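Long-range contact in malonyl-CoA decarboxylase (Rhodopseudomonas palustris, PDB 4KSA), which forms a four-chain assembly that binds magnesium and probably catalyses the decarboxylation of malonyl-CoA to acetyl-CoA and carbon dioxide: residues L81-A95 with E110-L122. Sequence-based numbering, arbitrary orientation.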
ATOM      1  N   LEU A  81       0.812 -32.759 -28.420  1.00 43.20           N
ATOM      2  CA  LEU A  81      -0.365 -32.294 -27.708  1.00 43.40           C
ATOM      3  C   LEU A  81      -1.584 -32.514 -28.581  1.00 43.96           C
ATOM      4  O   LEU A  81      -2.680 -32.744 -28.075  1.00 43.99           O
ATOM      5  CB  LEU A  81      -0.264 -30.805 -27.338  1.00 40.18           C
ATOM      6  CG  LEU A  81       0.845 -30.365 -26.368  1.00 39.94           C
ATOM      7  CD1 LEU A  81       0.911 -28.852 -26.330  1.00 37.10           C
ATOM      8  CD2 LEU A  81       0.608 -30.929 -24.982  1.00 36.84           C
ATOM      9  N   ALA A  82      -1.393 -32.469 -29.895  1.00 44.98           N
ATOM     10  CA  ALA A  82      -2.518 -32.641 -30.804  1.00 47.84           C
ATOM     11  C   ALA A  82      -2.964 -34.082 -31.006  1.00 50.68           C
ATOM     12  O   ALA A  82      -4.169 -34.365 -30.925  1.00 51.78           O
ATOM     13  CB  ALA A  82      -2.221 -32.004 -32.146  1.00 47.21           C
ATOM     14  N   GLU A  83      -2.022 -34.994 -31.251  1.00 53.14           N
ATOM     15  CA  GLU A  83      -2.403 -36.381 -31.482  1.00 57.11           C
ATOM     16  C   GLU A  83      -2.461 -37.278 -30.249  1.00 55.83           C
ATOM     17  O   GLU A  83      -3.388 -38.076 -30.106  1.00 55.89           O
ATOM     18  CB  GLU A  83      -1.499 -37.032 -32.535  1.00 62.05           C
ATOM     19  CG  GLU A  83      -0.093 -37.351 -32.081  1.00 71.60           C
ATOM     20  CD  GLU A  83       0.661 -38.198 -33.102  1.00 77.39           C
ATOM     21  OE1 GLU A  83       0.584 -37.882 -34.317  1.00 80.42           O
ATOM     22  OE2 GLU A  83       1.337 -39.173 -32.690  1.00 81.38           O
ATOM     23  N   GLN A  84      -1.502 -37.152 -29.345  1.00 53.37           N
ATOM     24  CA  GLN A  84      -1.527 -38.005 -28.171  1.00 53.18           C
ATOM     25  C   GLN A  84      -2.376 -37.529 -26.991  1.00 51.94           C
ATOM     26  O   GLN A  84      -3.029 -38.333 -26.325  1.00 52.98           O
ATOM     27  CB  GLN A  84      -0.095 -38.276 -27.721  1.00 54.13           C
ATOM     28  CG  GLN A  84       0.659 -39.080 -28.769  1.00 58.18           C
ATOM     29  CD  GLN A  84       2.123 -39.220 -28.470  1.00 60.97           C
ATOM     30  OE1 GLN A  84       2.507 -39.680 -27.382  1.00 63.31           O
ATOM     31  NE2 GLN A  84       2.966 -38.831 -29.435  1.00 59.14           N
ATOM     32  N   PHE A  85      -2.405 -36.224 -26.750  1.00 48.91           N
ATOM     33  CA  PHE A  85      -3.148 -35.703 -25.623  1.00 45.38           C
ATOM     34  C   PHE A  85      -4.537 -35.154 -25.887  1.00 44.98           C
ATOM     35  O   PHE A  85      -4.980 -34.205 -25.239  1.00 44.09           O
ATOM     36  CB  PHE A  85      -2.297 -34.673 -24.924  1.00 42.90           C
ATOM     37  CG  PHE A  85      -1.026 -35.230 -24.391  1.00 41.23           C
ATOM     38  CD1 PHE A  85      -0.996 -35.858 -23.154  1.00 39.55           C
ATOM     39  CD2 PHE A  85       0.146 -35.130 -25.125  1.00 41.74           C
ATOM     40  CE1 PHE A  85       0.180 -36.375 -22.645  1.00 40.55           C
ATOM     41  CE2 PHE A  85       1.338 -35.649 -24.630  1.00 43.91           C
ATOM     42  CZ  PHE A  85       1.356 -36.274 -23.381  1.00 43.34           C
ATOM     43  N   GLY A  86      -5.235 -35.763 -26.833  1.00 45.47           N
ATOM     44  CA  GLY A  86      -6.592 -35.334 -27.117  1.00 46.92           C
ATOM     45  C   GLY A  86      -7.509 -36.159 -26.228  1.00 47.86           C
ATOM     46  O   GLY A  86      -7.037 -36.811 -25.287  1.00 48.30           O
ATOM     47  N   PRO A  87      -8.822 -36.158 -26.485  1.00 48.73           N
ATOM     48  CA  PRO A  87      -9.722 -36.953 -25.639  1.00 50.46           C
ATOM     49  C   PRO A  87      -9.535 -38.434 -25.896  1.00 51.84           C
ATOM     50  O   PRO A  87      -9.154 -38.814 -26.998  1.00 52.85           O
ATOM     51  CB  PRO A  87     -11.102 -36.497 -26.087  1.00 49.11           C
ATOM     52  CG  PRO A  87     -10.892 -36.223 -27.545  1.00 49.32           C
ATOM     53  CD  PRO A  87      -9.574 -35.456 -27.538  1.00 48.36           C
ATOM     54  N   ASP A  88      -9.778 -39.276 -24.898  1.00 53.63           N
ATOM     55  CA  ASP A  88      -9.675 -40.713 -25.146  1.00 55.69           C
ATOM     56  C   ASP A  88     -10.855 -41.113 -26.047  1.00 56.02           C
ATOM     57  O   ASP A  88     -12.007 -41.169 -25.600  1.00 55.15           O
ATOM     58  CB  ASP A  88      -9.748 -41.523 -23.859  1.00 57.76           C
ATOM     59  CG  ASP A  88      -9.997 -42.999 -24.128  1.00 63.34           C
ATOM     60  OD1 ASP A  88      -9.977 -43.797 -23.168  1.00 68.29           O
ATOM     61  OD2 ASP A  88     -10.216 -43.373 -25.303  1.00 64.80           O
ATOM     62  N   LEU A  89     -10.548 -41.401 -27.313  1.00 55.57           N
ATOM     63  CA  LEU A  89     -11.544 -41.771 -28.315  1.00 53.56           C
ATOM     64  C   LEU A  89     -12.409 -43.008 -27.989  1.00 51.64           C
ATOM     65  O   LEU A  89     -13.561 -43.099 -28.423  1.00 48.68           O
ATOM     66  CB  LEU A  89     -10.833 -41.951 -29.666  1.00 54.45           C
ATOM     67  CG  LEU A  89     -11.172 -40.944 -30.777  1.00 56.94           C
ATOM     68  CD1 LEU A  89     -11.040 -39.524 -30.238  1.00 57.74           C
ATOM     69  CD2 LEU A  89     -10.257 -41.156 -31.990  1.00 55.67           C
ATOM     70  N   ALA A  90     -11.857 -43.953 -27.234  1.00 49.88           N
ATOM     71  CA  ALA A  90     -12.599 -45.156 -26.876  1.00 50.46           C
ATOM     72  C   ALA A  90     -13.769 -44.811 -25.981  1.00 51.67           C
ATOM     73  O   ALA A  90     -14.934 -44.986 -26.361  1.00 51.53           O
ATOM     74  CB  ALA A  90     -11.698 -46.147 -26.167  1.00 50.00           C
ATOM     75  N   GLU A  91     -13.456 -44.319 -24.784  1.00 51.78           N
ATOM     76  CA  GLU A  91     -14.501 -43.965 -23.846  1.00 52.42           C
ATOM     77  C   GLU A  91     -15.413 -42.870 -24.362  1.00 51.13           C
ATOM     78  O   GLU A  91     -16.596 -42.844 -24.045  1.00 52.55           O
ATOM     79  CB  GLU A  91     -13.905 -43.602 -22.490  1.00 53.21           C
ATOM     80  CG  GLU A  91     -12.802 -42.611 -22.518  1.00 59.47           C
ATOM     81  CD  GLU A  91     -11.900 -42.782 -21.318  1.00 62.79           C
ATOM     82  OE1 GLU A  91     -11.256 -41.798 -20.870  1.00 65.24           O
ATOM     83  OE2 GLU A  91     -11.836 -43.927 -20.829  1.00 63.57           O
ATOM     84  N   LEU A  92     -14.892 -41.969 -25.171  1.00 50.48           N
ATOM     85  CA  LEU A  92     -15.768 -40.953 -25.705  1.00 51.82           C
ATOM     86  C   LEU A  92     -16.904 -41.668 -26.462  1.00 53.09           C
ATOM     87  O   LEU A  92     -18.089 -41.384 -26.247  1.00 53.44           O
ATOM     88  CB  LEU A  92     -15.002 -40.007 -26.630  1.00 50.79           C
ATOM     89  CG  LEU A  92     -15.861 -38.858 -27.168  1.00 53.09           C
ATOM     90  CD1 LEU A  92     -16.519 -38.114 -26.008  1.00 54.20           C
ATOM     91  CD2 LEU A  92     -15.015 -37.912 -28.004  1.00 53.84           C
ATOM     92  N   ASN A  93     -16.558 -42.613 -27.331  1.00 54.74           N
ATOM     93  CA  ASN A  93     -17.587 -43.336 -28.075  1.00 57.10           C
ATOM     94  C   ASN A  93     -18.502 -44.117 -27.139  1.00 56.61           C
ATOM     95  O   ASN A  93     -19.714 -44.188 -27.353  1.00 57.07           O
ATOM     96  CB  ASN A  93     -16.958 -44.271 -29.111  1.00 60.86           C
ATOM     97  CG  ASN A  93     -16.907 -43.640 -30.499  1.00 66.21           C
ATOM     98  OD1 ASN A  93     -17.952 -43.266 -31.064  1.00 67.35           O
ATOM     99  ND2 ASN A  93     -15.697 -43.503 -31.052  1.00 67.34           N
ATOM    100  N   THR A  94     -17.912 -44.704 -26.102  1.00 54.38           N
ATOM    101  CA  THR A  94     -18.673 -45.442 -25.107  1.00 51.54           C
ATOM    102  C   THR A  94     -19.756 -44.509 -24.570  1.00 51.14           C
ATOM    103  O   THR A  94     -20.937 -44.855 -24.531  1.00 50.48           O
ATOM    104  CB  THR A  94     -17.774 -45.846 -23.924  1.00 51.64           C
ATOM    105  OG1 THR A  94     -16.623 -46.536 -24.415  1.00 50.15           O
ATOM    106  CG2 THR A  94     -18.525 -46.731 -22.957  1.00 49.48           C
ATOM    107  N   ALA A  95     -19.329 -43.318 -24.161  1.00 50.67           N
ATOM    108  CA  ALA A  95     -20.228 -42.325 -23.599  1.00 50.82           C
ATOM    109  C   ALA A  95     -21.243 -41.831 -24.603  1.00 51.99           C
ATOM    110  O   ALA A  95     -22.344 -41.428 -24.219  1.00 51.20           O
ATOM    111  CB  ALA A  95     -19.433 -41.158 -23.038  1.00 49.78           C
ATOM    112  N   GLU A 110     -21.121 -37.508 -18.253  1.00 51.47           N
ATOM    113  CA  GLU A 110     -19.978 -38.323 -18.663  1.00 51.10           C
ATOM    114  C   GLU A 110     -19.510 -37.955 -20.070  1.00 48.37           C
ATOM    115  O   GLU A 110     -18.311 -37.960 -20.359  1.00 45.75           O
ATOM    116  CB  GLU A 110     -20.363 -39.799 -18.605  1.00 55.26           C
ATOM    117  CG  GLU A 110     -19.409 -40.733 -19.312  1.00 60.27           C
ATOM    118  CD  GLU A 110     -18.041 -40.746 -18.686  1.00 63.69           C
ATOM    119  OE1 GLU A 110     -17.308 -39.743 -18.833  1.00 66.87           O
ATOM    120  OE2 GLU A 110     -17.700 -41.759 -18.039  1.00 66.63           O
ATOM    121  N   LEU A 111     -20.461 -37.652 -20.945  1.00 45.23           N
ATOM    122  CA  LEU A 111     -20.130 -37.245 -22.304  1.00 45.00           C
ATOM    123  C   LEU A 111     -19.204 -36.023 -22.215  1.00 44.54           C
ATOM    124  O   LEU A 111     -18.134 -35.991 -22.832  1.00 45.54           O
ATOM    125  CB  LEU A 111     -21.393 -36.865 -23.061  1.00 43.64           C
ATOM    126  CG  LEU A 111     -21.616 -37.525 -24.408  1.00 41.86           C
ATOM    127  CD1 LEU A 111     -22.839 -36.884 -25.028  1.00 42.78           C
ATOM    128  CD2 LEU A 111     -20.400 -37.351 -25.307  1.00 42.73           C
ATOM    129  N   LEU A 112     -19.623 -35.030 -21.429  1.00 42.30           N
ATOM    130  CA  LEU A 112     -18.851 -33.809 -21.213  1.00 40.14           C
ATOM    131  C   LEU A 112     -17.480 -34.159 -20.640  1.00 39.70           C
ATOM    132  O   LEU A 112     -16.483 -33.564 -21.005  1.00 41.45           O
ATOM    133  CB  LEU A 112     -19.607 -32.874 -20.258  1.00 39.21           C
ATOM    134  CG  LEU A 112     -18.914 -31.654 -19.628  1.00 38.17           C
ATOM    135  CD1 LEU A 112     -18.447 -30.689 -20.702  1.00 35.27           C
ATOM    136  CD2 LEU A 112     -19.888 -30.962 -18.666  1.00 35.06           C
ATOM    137  N   ARG A 113     -17.432 -35.126 -19.744  1.00 39.17           N
ATOM    138  CA  ARG A 113     -16.164 -35.544 -19.167  1.00 42.09           C
ATOM    139  C   ARG A 113     -15.332 -36.215 -20.271  1.00 42.69           C
ATOM    140  O   ARG A 113     -14.162 -35.906 -20.468  1.00 41.38           O
ATOM    141  CB  ARG A 113     -16.445 -36.515 -18.007  1.00 46.80           C
ATOM    142  CG  ARG A 113     -15.321 -37.462 -17.616  1.00 54.68           C
ATOM    143  CD  ARG A 113     -14.260 -36.761 -16.818  1.00 63.51           C
ATOM    144  NE  ARG A 113     -13.147 -37.649 -16.464  1.00 71.09           N
ATOM    145  CZ  ARG A 113     -12.071 -37.253 -15.784  1.00 72.48           C
ATOM    146  NH1 ARG A 113     -11.972 -35.983 -15.388  1.00 73.18           N
ATOM    147  NH2 ARG A 113     -11.093 -38.116 -15.507  1.00 71.53           N
ATOM    148  N   ALA A 114     -15.967 -37.120 -21.008  1.00 43.32           N
ATOM    149  CA  ALA A 114     -15.324 -37.859 -22.076  1.00 42.54           C
ATOM    150  C   ALA A 114     -14.768 -36.995 -23.211  1.00 43.97           C
ATOM    151  O   ALA A 114     -13.738 -37.332 -23.792  1.00 43.69           O
ATOM    152  CB  ALA A 114     -16.302 -38.879 -22.645  1.00 40.94           C
ATOM    153  N   ALA A 115     -15.431 -35.888 -23.525  1.00 43.00           N
ATOM    154  CA  ALA A 115     -14.981 -35.066 -24.632  1.00 44.33           C
ATOM    155  C   ALA A 115     -13.783 -34.177 -24.352  1.00 46.73           C
ATOM    156  O   ALA A 115     -13.079 -33.779 -25.271  1.00 47.33           O
ATOM    157  CB  ALA A 115     -16.123 -34.223 -25.140  1.00 44.61           C
ATOM    158  N   GLU A 116     -13.543 -33.857 -23.089  1.00 49.00           N
ATOM    159  CA  GLU A 116     -12.428 -32.983 -22.751  1.00 47.95           C
ATOM    160  C   GLU A 116     -11.089 -33.660 -22.966  1.00 46.25           C
ATOM    161  O   GLU A 116     -10.784 -34.671 -22.335  1.00 46.65           O
ATOM    162  CB  GLU A 116     -12.534 -32.521 -21.299  1.00 50.01           C
ATOM    163  CG  GLU A 116     -11.391 -31.619 -20.857  1.00 53.98           C
ATOM    164  CD  GLU A 116     -11.461 -31.255 -19.384  1.00 54.74           C
ATOM    165  OE1 GLU A 116     -12.461 -30.630 -18.972  1.00 56.42           O
ATOM    166  OE2 GLU A 116     -10.514 -31.597 -18.642  1.00 52.78           O
ATOM    167  N   PRO A 117     -10.269 -33.107 -23.870  1.00 44.68           N
ATOM    168  CA  PRO A 117      -8.946 -33.654 -24.169  1.00 42.61           C
ATOM    169  C   PRO A 117      -8.010 -33.528 -22.979  1.00 43.13           C
ATOM    170  O   PRO A 117      -8.123 -32.600 -22.168  1.00 44.61           O
ATOM    171  CB  PRO A 117      -8.490 -32.809 -25.354  1.00 41.73           C
ATOM    172  CG  PRO A 117      -9.176 -31.509 -25.127  1.00 40.73           C
ATOM    173  CD  PRO A 117     -10.550 -31.931 -24.713  1.00 42.07           C
ATOM    174  N   ARG A 118      -7.075 -34.462 -22.888  1.00 42.08           N
ATOM    175  CA  ARG A 118      -6.108 -34.472 -21.809  1.00 41.83           C
ATOM    176  C   ARG A 118      -5.193 -33.245 -21.808  1.00 42.10           C
ATOM    177  O   ARG A 118      -4.473 -33.005 -20.832  1.00 42.96           O
ATOM    178  CB  ARG A 118      -5.268 -35.742 -21.891  1.00 42.02           C
ATOM    179  CG  ARG A 118      -6.087 -37.009 -21.833  1.00 40.79           C
ATOM    180  CD  ARG A 118      -5.187 -38.181 -21.484  1.00 42.96           C
ATOM    181  NE  ARG A 118      -4.217 -38.452 -22.542  1.00 42.12           N
ATOM    182  CZ  ARG A 118      -3.006 -38.959 -22.321  1.00 42.97           C
ATOM    183  NH1 ARG A 118      -2.621 -39.249 -21.075  1.00 39.58           N
ATOM    184  NH2 ARG A 118      -2.173 -39.157 -23.341  1.00 41.29           N
ATOM    185  N   ARG A 119      -5.215 -32.488 -22.904  1.00 40.22           N
ATOM    186  CA  ARG A 119      -4.406 -31.280 -23.050  1.00 39.80           C
ATOM    187  C   ARG A 119      -4.734 -30.302 -21.934  1.00 40.41           C
ATOM    188  O   ARG A 119      -3.854 -29.687 -21.336  1.00 41.89           O
ATOM    189  CB  ARG A 119      -4.722 -30.566 -24.361  1.00 40.64           C
ATOM    190  CG  ARG A 119      -4.323 -31.274 -25.620  1.00 42.56           C
ATOM    191  CD  ARG A 119      -4.280 -30.288 -26.781  1.00 41.32           C
ATOM    192  NE  ARG A 119      -5.596 -30.072 -27.354  1.00 40.27           N
ATOM    193  CZ  ARG A 119      -6.290 -31.021 -27.955  1.00 35.72           C
ATOM    194  NH1 ARG A 119      -7.482 -30.757 -28.452  1.00 34.55           N
ATOM    195  NH2 ARG A 119      -5.774 -32.229 -28.060  1.00 35.49           N
ATOM    196  N   GLN A 120      -6.024 -30.136 -21.689  1.00 38.94           N
ATOM    197  CA  GLN A 120      -6.491 -29.228 -20.669  1.00 38.40           C
ATOM    198  C   GLN A 120      -5.899 -29.513 -19.282  1.00 38.47           C
ATOM    199  O   GLN A 120      -5.286 -28.638 -18.663  1.00 38.76           O
ATOM    200  CB  GLN A 120      -8.005 -29.298 -20.613  1.00 38.93           C
ATOM    201  CG  GLN A 120      -8.651 -29.205 -21.974  1.00 37.49           C
ATOM    202  CD  GLN A 120      -9.867 -28.314 -21.965  1.00 36.36           C
ATOM    203  OE1 GLN A 120     -10.386 -27.956 -20.895  1.00 38.70           O
ATOM    204  NE2 GLN A 120     -10.341 -27.949 -23.153  1.00 31.73           N
ATOM    205  N   GLU A 121      -6.087 -30.730 -18.792  1.00 36.71           N
ATOM    206  CA  GLU A 121      -5.570 -31.079 -17.490  1.00 35.54           C
ATOM    207  C   GLU A 121      -4.063 -30.858 -17.448  1.00 35.03           C
ATOM    208  O   GLU A 121      -3.524 -30.455 -16.416  1.00 35.46           O
ATOM    209  CB  GLU A 121      -5.912 -32.534 -17.167  1.00 37.62           C
ATOM    210  CG  GLU A 121      -5.577 -32.955 -15.738  1.00 41.26           C
ATOM    211  CD  GLU A 121      -6.159 -31.989 -14.708  1.00 46.54           C
ATOM    212  OE1 GLU A 121      -7.301 -31.499 -14.922  1.00 45.81           O
ATOM    213  OE2 GLU A 121      -5.478 -31.730 -13.688  1.00 43.76           O
ATOM    214  N   LEU A 122      -3.386 -31.119 -18.568  1.00 32.72           N
ATOM    215  CA  LEU A 122      -1.941 -30.942 -18.654  1.00 32.88           C
ATOM    216  C   LEU A 122      -1.536 -29.462 -18.542  1.00 36.75           C
ATOM    217  O   LEU A 122      -0.538 -29.121 -17.877  1.00 36.17           O
ATOM    218  CB  LEU A 122      -1.406 -31.494 -19.980  1.00 29.39           C
ATOM    219  CG  LEU A 122       0.095 -31.241 -20.178  1.00 25.90           C
ATOM    220  CD1 LEU A 122       0.862 -31.973 -19.060  1.00 24.36           C
ATOM    221  CD2 LEU A 122       0.545 -31.685 -21.574  1.00 22.64           C
TER
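Two connections between helices, one bearing Phe85 to Pro87 and the other the turn at Pro117, run side by side in the malonyl-CoA decarboxylase N-terminal domain, where an antiparallel helical hairpin projects from the main helices; a weak bond from Arg118 N to Gly86 O (3.4 Å) joins them. In that hairpin the axes of 89-95 and 110-115 approach to 8.6 Å at 160°, close enough for small side chains to mesh. Leu92, with CG anti to its backbone N (chi1 -177°), sets CD1 3.5 Å from CB of Ala114 and also against CB of Ala115, while the methyls of Ala95 and Ala114 meet directly. At the hairpin's base the two prolines cross, CD of Pro87 lying 3.6 Å from CB of Pro117, and Pro87 also packs on Thr108 of a second subunit.

Beyond the prolines, two arginines grip main-chain carbonyls of Leu81 and Gln84. CD1 of Phe85 lies over one face of the Arg118 guanidinium, off its centre, the planes 21° apart, and Arg118 NH2 donates an almost straight bond to Gln84 O (3.2 Å), which lies in the guanidinium plane; its charge is also paired with Glu44 of helix 36-48. Arg119 bends near its end, turning its head back so that NH2 reaches Leu81 O at 3.1 Å, while NE forms a salt bridge with Asp159 of helix 154-167. Replacing Arg119 with a leucine would probably leave Leu81 O without this donor and Asp159 without its charged mate, weakening the link between helix 71-83 and helix 154-167. Deeper in, Leu81 CD2 meets Leu122 CD2.

The chemistry thus divides along the contact: apolar meshing closes the hairpin, whereas the arginines use main-chain carbonyls and acidic partners to tie its base to neighbouring helices, and the side chain of Glu116, salt-bridged to Arg124, comes within about 5 Å of a bound magnesium ion.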